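Local coordinates for capsular polysaccharide biosynthesis protein (Burkholderia pseudomallei, PDB 4BQN), which binds coenzyme A and probably acts as an acetyltransferase in the biosynthesis of the bacterial capsular polysaccharide, at residues V107-G112 against E118-A123; K265-A268 against L274-F277; A123-A128 against E136-H141; L195-T198 against P202-A205; E155-C160 against N189-R194. The protein carries 1 engineered substitution. One frame throughout, in Å; residues are numbered along the deposited sequence. Where two conformers were deposited one is given.

Contact 1: V107-G112 against E118-A123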
# COMPACT_ATOMS: atom_id res chain seq x y z
N VAL A 107 9.03 -0.54 8.60
CA VAL A 107 8.40 -1.73 8.01
C VAL A 107 8.56 -1.73 6.50
O VAL A 107 8.37 -0.71 5.85
CB VAL A 107 6.90 -1.82 8.41
CG1 VAL A 107 6.19 -2.99 7.71
CG2 VAL A 107 6.74 -1.93 9.92
N ASN A 108 8.87 -2.89 5.94
CA ASN A 108 8.82 -3.06 4.50
C ASN A 108 8.45 -4.51 4.20
O ASN A 108 7.87 -5.19 5.05
CB ASN A 108 10.13 -2.60 3.84
CG ASN A 108 9.89 -2.07 2.44
OD1 ASN A 108 9.61 -2.84 1.53
ND2 ASN A 108 9.97 -0.76 2.27
N SER A 109 8.74 -4.99 3.00
CA SER A 109 8.49 -6.39 2.67
C SER A 109 9.80 -6.99 2.20
O SER A 109 10.66 -6.27 1.67
CB SER A 109 7.41 -6.49 1.60
OG SER A 109 6.21 -5.92 2.09
N PRO A 110 9.97 -8.30 2.42
CA PRO A 110 11.23 -8.96 2.06
C PRO A 110 11.59 -8.75 0.60
O PRO A 110 10.72 -8.84 -0.29
CB PRO A 110 10.93 -10.44 2.29
CG PRO A 110 9.82 -10.48 3.27
CD PRO A 110 9.02 -9.22 3.08
N TYR A 111 12.86 -8.45 0.37
CA TYR A 111 13.45 -8.49 -0.97
C TYR A 111 14.66 -9.40 -0.86
O TYR A 111 15.51 -9.21 0.01
CB TYR A 111 13.90 -7.10 -1.44
CG TYR A 111 14.68 -7.13 -2.75
CD1 TYR A 111 16.07 -7.34 -2.76
CD2 TYR A 111 14.03 -6.99 -3.96
CE1 TYR A 111 16.79 -7.38 -3.95
CE2 TYR A 111 14.73 -7.04 -5.16
CZ TYR A 111 16.11 -7.24 -5.15
OH TYR A 111 16.81 -7.28 -6.34
N GLY A 112 14.76 -10.37 -1.75
CA GLY A 112 15.87 -11.33 -1.75
C GLY A 112 15.87 -12.32 -0.61
O GLY A 112 16.84 -13.07 -0.43
N GLU A 118 3.11 -13.19 6.55
CA GLU A 118 2.28 -12.03 6.83
C GLU A 118 2.48 -10.88 5.83
O GLU A 118 1.74 -9.90 5.88
CB GLU A 118 2.50 -11.58 8.28
CG GLU A 118 2.11 -12.68 9.27
CD GLU A 118 2.68 -12.50 10.66
OE1 GLU A 118 3.53 -11.59 10.85
OE2 GLU A 118 2.28 -13.29 11.55
N GLY A 119 3.47 -11.01 4.95
CA GLY A 119 3.71 -10.04 3.87
C GLY A 119 4.58 -8.84 4.22
O GLY A 119 4.92 -8.04 3.34
N TYR A 120 4.90 -8.66 5.50
CA TYR A 120 5.66 -7.50 5.98
C TYR A 120 6.67 -7.94 7.01
O TYR A 120 6.44 -8.93 7.73
CB TYR A 120 4.73 -6.45 6.60
CG TYR A 120 3.62 -6.04 5.69
CD1 TYR A 120 3.80 -5.03 4.75
CD2 TYR A 120 2.40 -6.71 5.72
CE1 TYR A 120 2.78 -4.68 3.88
CE2 TYR A 120 1.38 -6.37 4.85
CZ TYR A 120 1.57 -5.36 3.94
OH TYR A 120 0.55 -5.03 3.09
N VAL A 121 7.78 -7.22 7.06
CA VAL A 121 8.80 -7.43 8.07
C VAL A 121 9.31 -6.09 8.58
O VAL A 121 9.11 -5.04 7.96
CB VAL A 121 10.00 -8.25 7.52
CG1 VAL A 121 9.56 -9.66 7.11
CG2 VAL A 121 10.67 -7.53 6.36
N ASP A 122 9.96 -6.12 9.74
CA ASP A 122 10.53 -4.91 10.29
C ASP A 122 11.98 -4.81 9.82
O ASP A 122 12.86 -5.56 10.26
CB ASP A 122 10.39 -4.88 11.82
CG ASP A 122 10.72 -3.53 12.39
OD1 ASP A 122 11.87 -3.08 12.21
OD2 ASP A 122 9.82 -2.89 12.98
N ALA A 123 12.21 -3.91 8.86
CA ALA A 123 13.52 -3.70 8.29
C ALA A 123 14.52 -3.12 9.28
O ALA A 123 15.72 -3.35 9.13
CB ALA A 123 13.43 -2.81 7.06

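Contact 2: K265-A268 against L274-F277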
# COMPACT_ATOMS: atom_id res chain seq x y z
N LYS A 265 -5.36 -11.97 13.14
CA LYS A 265 -5.05 -12.42 14.50
C LYS A 265 -4.26 -11.35 15.25
O LYS A 265 -3.37 -10.72 14.70
CB LYS A 265 -4.25 -13.72 14.47
CG LYS A 265 -4.85 -14.85 13.65
CD LYS A 265 -6.23 -15.25 14.15
CE LYS A 265 -6.84 -16.34 13.28
NZ LYS A 265 -8.30 -16.52 13.52
N LYS A 266 -4.59 -11.16 16.52
CA LYS A 266 -3.85 -10.21 17.34
C LYS A 266 -2.57 -10.84 17.88
O LYS A 266 -2.54 -12.02 18.25
CB LYS A 266 -4.72 -9.67 18.49
CG LYS A 266 -5.97 -8.92 18.05
CD LYS A 266 -5.66 -7.68 17.21
CE LYS A 266 -6.87 -6.77 17.07
NZ LYS A 266 -7.99 -7.38 16.30
N LYS A 267 -1.51 -10.04 17.90
CA LYS A 267 -0.21 -10.47 18.43
C LYS A 267 0.40 -9.32 19.22
O LYS A 267 0.52 -8.20 18.72
CB LYS A 267 0.69 -10.88 17.27
CG LYS A 267 1.98 -11.59 17.66
CD LYS A 267 2.66 -12.19 16.43
CE LYS A 267 1.86 -13.33 15.82
NZ LYS A 267 2.54 -14.00 14.67
N ALA A 268 0.76 -9.59 20.48
CA ALA A 268 1.35 -8.56 21.35
C ALA A 268 2.64 -8.04 20.73
O ALA A 268 3.34 -8.80 20.03
CB ALA A 268 1.56 -9.10 22.77
N LEU A 274 10.08 -9.95 18.75
CA LEU A 274 10.99 -11.06 18.98
C LEU A 274 10.95 -12.08 17.84
O LEU A 274 11.99 -12.58 17.41
CB LEU A 274 10.69 -11.72 20.33
CG LEU A 274 10.98 -10.89 21.58
CD1 LEU A 274 10.44 -11.56 22.83
CD2 LEU A 274 12.46 -10.58 21.75
N GLU A 275 9.75 -12.37 17.35
CA GLU A 275 9.59 -13.31 16.23
C GLU A 275 10.20 -12.78 14.93
O GLU A 275 10.69 -13.54 14.10
CB GLU A 275 8.11 -13.68 16.03
CG GLU A 275 7.56 -14.58 17.13
CD GLU A 275 6.09 -14.94 16.95
OE1 GLU A 275 5.55 -14.76 15.84
OE2 GLU A 275 5.47 -15.42 17.93
N GLN A 276 10.19 -11.46 14.76
CA GLN A 276 10.89 -10.86 13.61
C GLN A 276 12.38 -11.17 13.67
O GLN A 276 12.99 -11.55 12.66
CB GLN A 276 10.66 -9.34 13.55
CG GLN A 276 9.23 -8.96 13.18
CD GLN A 276 8.95 -9.18 11.71
OE1 GLN A 276 9.68 -8.70 10.85
NE2 GLN A 276 7.89 -9.92 11.41
N PHE A 277 12.98 -11.01 14.85
CA PHE A 277 14.39 -11.39 15.02
C PHE A 277 14.61 -12.85 14.64
O PHE A 277 15.53 -13.17 13.89
CB PHE A 277 14.89 -11.13 16.44
CG PHE A 277 15.40 -9.73 16.66
CD1 PHE A 277 16.74 -9.43 16.42
CD2 PHE A 277 14.54 -8.72 17.07
CE1 PHE A 277 17.23 -8.14 16.59
CE2 PHE A 277 15.02 -7.43 17.26
CZ PHE A 277 16.36 -7.14 17.01

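Contact 3: A123-A128 against E136-H141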
# COMPACT_ATOMS: atom_id res chain seq x y z
N ALA A 123 12.21 -3.91 8.86
CA ALA A 123 13.52 -3.70 8.29
C ALA A 123 14.52 -3.12 9.28
O ALA A 123 15.72 -3.35 9.13
CB ALA A 123 13.43 -2.81 7.06
N LEU A 124 14.07 -2.37 10.28
CA LEU A 124 15.03 -1.89 11.27
C LEU A 124 15.59 -3.06 12.06
O LEU A 124 16.77 -3.09 12.38
CB LEU A 124 14.41 -0.83 12.18
CG LEU A 124 15.45 -0.09 13.04
CD1 LEU A 124 16.47 0.67 12.20
CD2 LEU A 124 14.74 0.85 13.99
N ILE A 125 14.74 -4.04 12.37
CA ILE A 125 15.21 -5.29 12.99
C ILE A 125 16.25 -5.98 12.10
O ILE A 125 17.26 -6.46 12.61
CB ILE A 125 14.03 -6.20 13.38
CG1 ILE A 125 13.36 -5.58 14.60
CG2 ILE A 125 14.49 -7.63 13.68
CD1 ILE A 125 12.16 -6.33 15.14
N ALA A 126 16.02 -6.03 10.79
CA ALA A 126 17.04 -6.57 9.89
C ALA A 126 18.40 -5.87 10.07
O ALA A 126 19.44 -6.52 10.16
CB ALA A 126 16.60 -6.51 8.43
N GLY A 127 18.38 -4.54 10.16
CA GLY A 127 19.62 -3.79 10.42
C GLY A 127 20.25 -4.12 11.76
O GLY A 127 21.47 -4.25 11.86
N ALA A 128 19.42 -4.28 12.78
CA ALA A 128 19.90 -4.69 14.10
C ALA A 128 20.55 -6.07 14.07
O ALA A 128 21.61 -6.28 14.67
CB ALA A 128 18.77 -4.64 15.11
N GLU A 136 16.74 -8.89 22.80
CA GLU A 136 16.39 -8.33 24.10
C GLU A 136 16.80 -6.86 24.19
O GLU A 136 16.05 -6.02 24.70
CB GLU A 136 17.04 -9.14 25.22
CG GLU A 136 16.60 -10.60 25.28
CD GLU A 136 17.32 -11.52 24.30
OE1 GLU A 136 18.31 -11.12 23.65
OE2 GLU A 136 16.88 -12.69 24.17
N THR A 137 17.99 -6.55 23.66
CA THR A 137 18.49 -5.17 23.62
C THR A 137 17.57 -4.29 22.77
O THR A 137 17.21 -3.18 23.17
CB THR A 137 19.94 -5.10 23.10
OG1 THR A 137 20.78 -5.90 23.94
CG2 THR A 137 20.45 -3.67 23.10
N TYR A 138 17.16 -4.81 21.62
CA TYR A 138 16.26 -4.07 20.74
C TYR A 138 14.95 -3.76 21.45
O TYR A 138 14.49 -2.60 21.43
CB TYR A 138 16.00 -4.87 19.47
CG TYR A 138 15.28 -4.09 18.38
CD1 TYR A 138 13.89 -3.97 18.38
CD2 TYR A 138 16.00 -3.49 17.35
CE1 TYR A 138 13.23 -3.27 17.37
CE2 TYR A 138 15.37 -2.77 16.34
CZ TYR A 138 13.98 -2.67 16.35
OH TYR A 138 13.36 -1.96 15.35
N LEU A 139 14.36 -4.76 22.10
CA LEU A 139 13.09 -4.55 22.80
C LEU A 139 13.20 -3.52 23.93
O LEU A 139 12.25 -2.79 24.19
CB LEU A 139 12.50 -5.88 23.28
CG LEU A 139 11.57 -6.61 22.29
CD1 LEU A 139 10.24 -5.87 22.14
CD2 LEU A 139 12.19 -6.85 20.91
N ARG A 140 14.38 -3.43 24.56
CA ARG A 140 14.59 -2.42 25.60
C ARG A 140 14.76 -1.01 25.03
O ARG A 140 14.64 -0.05 25.78
CB ARG A 140 15.78 -2.79 26.49
CG ARG A 140 15.49 -3.95 27.43
CD ARG A 140 16.64 -4.22 28.39
NE ARG A 140 17.83 -4.75 27.73
CZ ARG A 140 18.15 -6.04 27.66
NH1 ARG A 140 17.37 -6.96 28.20
NH2 ARG A 140 19.26 -6.41 27.03
N HIS A 141 15.01 -0.89 23.72
CA HIS A 141 15.30 0.40 23.08
C HIS A 141 14.20 0.91 22.14
O HIS A 141 14.44 1.80 21.31
CB HIS A 141 16.63 0.33 22.32
CG HIS A 141 17.84 0.36 23.21
ND1 HIS A 141 18.29 -0.75 23.90
CD2 HIS A 141 18.70 1.36 23.50
CE1 HIS A 141 19.37 -0.43 24.58
NE2 HIS A 141 19.64 0.85 24.36

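Contact 4: L195-T198 against P202-A205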
# COMPACT_ATOMS: atom_id res chain seq x y z
N LEU A 195 -4.76 6.53 7.91
CA LEU A 195 -5.07 6.35 6.49
C LEU A 195 -4.54 5.04 5.89
O LEU A 195 -4.97 4.64 4.81
CB LEU A 195 -4.54 7.53 5.68
CG LEU A 195 -5.17 8.90 6.00
CD1 LEU A 195 -4.56 9.97 5.10
CD2 LEU A 195 -6.70 8.86 5.87
N PHE A 196 -3.62 4.40 6.60
CA PHE A 196 -3.00 3.14 6.16
C PHE A 196 -2.88 2.20 7.35
O PHE A 196 -2.44 2.63 8.41
CB PHE A 196 -1.60 3.34 5.57
CG PHE A 196 -1.59 4.01 4.22
CD1 PHE A 196 -1.72 5.40 4.09
CD2 PHE A 196 -1.43 3.25 3.07
CE1 PHE A 196 -1.70 6.00 2.84
CE2 PHE A 196 -1.39 3.86 1.81
CZ PHE A 196 -1.54 5.24 1.70
N TYR A 197 -3.23 0.93 7.14
CA TYR A 197 -2.96 -0.15 8.10
C TYR A 197 -1.55 -0.75 7.92
O TYR A 197 -0.93 -1.23 8.88
CB TYR A 197 -3.98 -1.26 7.92
CG TYR A 197 -5.37 -0.93 8.38
CD1 TYR A 197 -5.61 -0.47 9.68
CD2 TYR A 197 -6.46 -1.14 7.53
CE1 TYR A 197 -6.90 -0.19 10.11
CE2 TYR A 197 -7.77 -0.87 7.96
CZ TYR A 197 -7.98 -0.40 9.26
OH TYR A 197 -9.25 -0.13 9.72
N THR A 198 -1.09 -0.77 6.67
CA THR A 198 0.29 -1.11 6.32
C THR A 198 0.67 -0.16 5.21
O THR A 198 -0.21 0.56 4.67
CB THR A 198 0.45 -2.53 5.77
OG1 THR A 198 -0.08 -2.53 4.43
CG2 THR A 198 -0.31 -3.57 6.61
N PRO A 202 -4.41 0.84 2.36
CA PRO A 202 -5.27 1.94 2.82
C PRO A 202 -6.39 1.46 3.74
O PRO A 202 -6.95 0.37 3.54
CB PRO A 202 -5.86 2.48 1.51
CG PRO A 202 -4.78 2.19 0.51
CD PRO A 202 -4.20 0.86 0.90
N THR A 203 -6.71 2.29 4.72
CA THR A 203 -7.89 2.07 5.55
C THR A 203 -9.14 2.49 4.78
O THR A 203 -9.07 3.14 3.73
CB THR A 203 -7.83 2.91 6.84
OG1 THR A 203 -7.85 4.30 6.48
CG2 THR A 203 -6.56 2.60 7.66
N ALA A 204 -10.30 2.17 5.34
CA ALA A 204 -11.58 2.57 4.76
C ALA A 204 -11.66 4.04 4.36
O ALA A 204 -12.16 4.36 3.28
CB ALA A 204 -12.72 2.27 5.73
N ALA A 205 -11.20 4.92 5.25
CA ALA A 205 -11.31 6.36 4.98
C ALA A 205 -10.56 6.72 3.69
O ALA A 205 -11.05 7.49 2.86
CB ALA A 205 -10.76 7.15 6.15

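Contact 5: E155-C160 against N189-R194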
# COMPACT_ATOMS: atom_id res chain seq x y z
N GLU A 155 11.01 14.85 7.80
CA GLU A 155 11.86 14.28 6.74
C GLU A 155 11.18 13.04 6.16
O GLU A 155 11.17 12.83 4.95
CB GLU A 155 13.24 13.93 7.29
CG GLU A 155 14.16 13.24 6.29
CD GLU A 155 15.51 12.89 6.86
OE1 GLU A 155 15.77 13.18 8.05
OE2 GLU A 155 16.34 12.34 6.10
N ILE A 156 10.66 12.18 7.04
CA ILE A 156 9.97 10.97 6.61
C ILE A 156 8.80 11.33 5.71
O ILE A 156 8.67 10.78 4.62
CB ILE A 156 9.52 10.13 7.81
CG1 ILE A 156 10.74 9.57 8.56
CG2 ILE A 156 8.61 9.00 7.36
CD1 ILE A 156 10.45 9.11 9.98
N GLU A 157 7.95 12.25 6.18
CA GLU A 157 6.75 12.62 5.42
C GLU A 157 7.10 13.25 4.08
O GLU A 157 6.45 12.96 3.07
CB GLU A 157 5.85 13.54 6.21
CG GLU A 157 5.17 12.80 7.34
CD GLU A 157 4.19 13.63 8.12
OE1 GLU A 157 4.06 14.85 7.83
OE2 GLU A 157 3.56 13.08 9.04
N SER A 158 8.12 14.11 4.06
CA SER A 158 8.56 14.75 2.81
C SER A 158 8.96 13.70 1.78
O SER A 158 8.59 13.80 0.61
CB SER A 158 9.70 15.75 3.05
OG SER A 158 10.07 16.39 1.84
N TRP A 159 9.70 12.68 2.22
CA TRP A 159 10.12 11.61 1.33
C TRP A 159 8.91 10.81 0.85
O TRP A 159 8.81 10.49 -0.34
CB TRP A 159 11.15 10.71 2.02
CG TRP A 159 11.60 9.59 1.19
CD1 TRP A 159 12.62 9.59 0.28
CD2 TRP A 159 11.08 8.25 1.22
NE1 TRP A 159 12.75 8.34 -0.29
CE2 TRP A 159 11.82 7.50 0.27
CE3 TRP A 159 10.07 7.61 1.94
CZ2 TRP A 159 11.58 6.13 0.04
CZ3 TRP A 159 9.82 6.25 1.71
CH2 TRP A 159 10.57 5.53 0.76
N CYS A 160 7.99 10.49 1.76
CA CYS A 160 6.79 9.75 1.36
C CYS A 160 5.98 10.50 0.30
O CYS A 160 5.50 9.89 -0.66
CB CYS A 160 5.89 9.46 2.57
SG CYS A 160 6.61 8.30 3.76
N ASN A 189 -3.88 14.87 5.94
CA ASN A 189 -4.71 14.17 6.92
C ASN A 189 -4.02 13.07 7.72
O ASN A 189 -4.62 12.56 8.65
CB ASN A 189 -5.93 13.57 6.23
CG ASN A 189 -6.90 14.62 5.77
OD1 ASN A 189 -7.79 15.02 6.52
ND2 ASN A 189 -6.71 15.10 4.54
N CYS A 190 -2.79 12.72 7.35
CA CYS A 190 -2.18 11.49 7.88
C CYS A 190 -2.00 11.50 9.40
O CYS A 190 -2.12 10.45 10.04
CB CYS A 190 -0.86 11.17 7.17
SG CYS A 190 0.46 12.38 7.38
N ARG A 191 -1.76 12.68 9.99
CA ARG A 191 -1.55 12.72 11.44
C ARG A 191 -2.85 12.77 12.22
O ARG A 191 -2.86 12.48 13.42
CB ARG A 191 -0.63 13.87 11.82
CG ARG A 191 0.74 13.74 11.17
CD ARG A 191 1.80 14.52 11.90
NE ARG A 191 2.92 14.82 11.02
CZ ARG A 191 3.91 15.64 11.33
NH1 ARG A 191 3.95 16.21 12.53
NH2 ARG A 191 4.88 15.87 10.45
N GLN A 192 -3.94 13.12 11.53
CA GLN A 192 -5.24 13.29 12.17
C GLN A 192 -6.11 12.04 12.09
O GLN A 192 -6.92 11.78 12.98
CB GLN A 192 -5.99 14.46 11.54
CG GLN A 192 -5.43 15.83 11.88
CD GLN A 192 -4.15 16.15 11.12
OE1 GLN A 192 -3.99 15.76 9.97
NE2 GLN A 192 -3.23 16.85 11.77
N LYS A 193 -5.94 11.29 11.00
CA LYS A 193 -6.76 10.12 10.69
C LYS A 193 -5.83 9.00 10.25
O LYS A 193 -4.90 9.24 9.49
CB LYS A 193 -7.72 10.42 9.53
CG LYS A 193 -8.80 11.43 9.83
CD LYS A 193 -9.45 11.92 8.55
CE LYS A 193 -9.91 13.36 8.71
NZ LYS A 193 -8.79 14.31 8.93
N ARG A 194 -6.10 7.78 10.69
CA ARG A 194 -5.28 6.65 10.27
C ARG A 194 -5.66 6.27 8.85
O ARG A 194 -6.75 5.76 8.62
CB ARG A 194 -5.48 5.47 11.22
CG ARG A 194 -4.53 4.32 10.96
CD ARG A 194 -4.91 3.07 11.74
NE ARG A 194 -5.01 3.26 13.19
CZ ARG A 194 -4.02 3.06 14.06
NH1 ARG A 194 -2.81 2.72 13.64
NH2 ARG A 194 -4.23 3.20 15.37

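Contact 1: V107-G112 against E118-A123
Asn-108 and Val-121 form a hydrogen-bonded antiparallel pair: Asn-108 N donates to Val-121 O at 3.0 Å, and Val-121 N returns a bond to Asn-108 O at 2.9 Å with an almost straight N-H...O angle of 170°. The next pair, Val-107 with Asp-122, is non-hydrogen-bonded, its CA atoms 4.5 Å apart. Beyond Asn-108 the strand pairing ends, and a side chain takes over: Ser-109 OG reaches Gly-119 O at 2.8 Å, nearly in line with the carbonyl bond. Asn-108 OD1 turns back to accept from Ser-109 N. Gly-119 has a positive phi of 87°, a conformation that glycine adopts readily. The apolar groups meet obliquely. Val-107 CG1, anti to the backbone N (chi1 175°), is the branch that touches Tyr-120 CB at 3.9 Å; the rigid ring of Pro-110 sets CG against Val-121 CG1 at 3.9 Å. Tyr-120 carries its hydroxyl away to Asn-200, a coenzyme A-binding residue. Asp-122, the N-cap of helix 123-130, accepts from Ile-125 N through OD1, while its OD2 pairs with Tyr-242. The arrangement is a short two-stranded antiparallel sheet that runs straight into a capped helix, beside the coenzyme A site.

Contact 2: K265-A268 against L274-F277
Lys-267 and Glu-275 meet mainly through their charged ends. The electrostatic part is a salt bridge from Lys-267 NZ to Glu-275 OE1 at 3.3 Å, whose hydrogen bond is weak at that length. A second salt bridge shares the ammonium group: Lys-267 NZ also pairs with Glu-118 OE2, on the segment leading to strand 121-122. Lysine suits this place, since its flexible chain can span a wide gap and its three N-H groups can serve more than one carboxylate. The gap is large, with the CA atoms of Lys-267 and Glu-275 10.4 Å apart, and long side chains are needed on both sides. Lys-267 leaves strand 265-267 with CG anti to the backbone N (chi1 -169°) and then bends at chi3 (-67°), which swings the amine across, whereas Glu-275 runs extended beyond CG from helix 269-281. Van der Waals contact is slight. The aliphatic part of the lysine grazes the same oxygen, Lys-267 CD lying 3.9 Å from Glu-275 OE1, and only 67 Å² is buried in all. Such a long, exposed ion pair probably contributes little stability by itself; its chemistry implies a surface charge network, in which one lysine probably offsets part of the charge of two glutamates.

Contact 3: A123-A128 against E136-H141
Alongside Tyr-138, which packs on Leu-124, Ile-125 and Ala-128, the imidazole of His-141 donates ND1-H to Thr-137 O at 2.8 Å. The carbonyl oxygen lies in the imidazole plane, and the bond ties His-141, the N-cap residue of the next helix, 142-151, back to helix 135-140. The motif is a helix-loop-helix pair: helices 123-130 and 135-140 follow each other in the chain, and the short axes of their segments lie 11.3 Å apart with N-to-C directions at 132°. That spacing is wide, and the large Tyr-138 bridges it. Its CG is anti to the backbone N (chi1 -169°), a setting that sends the ring from its own helix toward the other. Two branched residues and an alanine receive it. Leu-124 lines the phenol end, while the small Ala-128 allows close approach, its CB 3.7 Å from Tyr-138 CD2. The buried hydroxyl is satisfied by a hydrogen bond with Tyr-242 OH. Phe-277 of helix 269-281 meets the same tyrosine edge-to-face, and Leu-306 of helix 300-310 packs on Leu-124 and Ala-128. Over one face of the ring sits Ile-125 CG1, in a CH-pi contact 3.8 Å from the Tyr-138 centroid and displaced toward the rim.

Contact 4: L195-T198 against P202-A205
Pro-202 faces Phe-196 in a lone antiparallel, non-hydrogen-bonded pair, their CA atoms 4.2 Å apart and their side chains diverging. Proline has no N-H to donate, so it suits a position where none is called for; its CA-H instead points at Leu-195 O, 3.4 Å from Pro-202 CA, and its CG brushes Phe-196 CE2 at 4.0 Å. Next comes Thr-203, which does most of the work. Its backbone N donates to Leu-195 O at 2.9 Å, approaching from above the carbonyl plane. The methyl CG2 sits squarely over one face of the Tyr-197 ring, 3.5 Å from the centroid and 3° off the normal, a well-centred CH-pi contact. The branched side chain serves both needs: with CG2 anti to the carbonyl carbon the methyl meets the ring, while OG1 (chi1 63°) bonds to Arg-194 O. The Tyr-197 hydroxyl goes to Asp-232, which also accepts a weak bond from Ala-204 N. Ala-205, small enough to lie close, turns its CB to Leu-195 CD2 at 4.4 Å. Thr-203 is the N-cap residue of helix 204-217, so the contact ties that helix's start to the loop after helix 183-189; Phe-185 and Ile-186 of helix 183-189 pack on Leu-195 and Phe-196.

Contact 5: E155-C160 against N189-R194
Glu-157 and Arg-191 join helix 153-167 to the loop after helix 183-189. The glutamate, more deeply engaged than any other residue here, is gripped side-on, one nitrogen to each oxygen: Arg-191 NE bonds Glu-157 OE2 at 2.7 Å, and Arg-191 NH2 bonds Glu-157 OE1 at 2.9 Å. The match is not flat, since the carboxylate and guanidinium planes stand 65° apart. OE2 is met on its syn side, with the donor somewhat out of the carboxylate plane, whereas the NH2 group comes to OE1 from above that plane, even though OE1 lies close to the plane of the guanidinium. Two long chains make this possible, for the nearest CA atoms, those of Glu-157 and Cys-190, are 9.3 Å apart. Glu-157 runs straight out beyond CG (chi2 -177°), and Arg-191 is likewise extended from CG to NE. Cys-190 also touches the carboxylate, its SG 3.6 Å from Glu-157 OE2, a small and polarisable group. The same Arg-191 NH2 forms a second salt bridge with Asp-154, one residue before this stretch of helix. Farther along the helix, Trp-159 touches coenzyme A. The chemistry implies a directional ion pair: its two bonds restrain rotation of both groups, and burial of the glutamate is probably paid for by the arginine's charge.

How the contacts relate
Along the chain the order is contact 1, contact 3, contact 5, contact 4 and contact 2. Contacts 1, 2 and 3 cluster, their centres 13 to 15 Å apart. Contacts 1 and 3 share Ala-123, where strand 121-122 passes into helix 123-130, and helix 269-281 of contact 2 closes on both: Gln-276 accepts from Asp-122 N, and Phe-277 packs on Ile-125. Contacts 4 and 5, centres 12 Å apart, share the loop after helix 183-189, which contact 5 joins to helix 153-167 and contact 4 to helix 204-217. A weak hydrogen bond between Tyr-120 OH and Thr-198 OG1 links contacts 1 and 4. Each group has members beside the coenzyme A site; contacts 2 and 3 lie away from it.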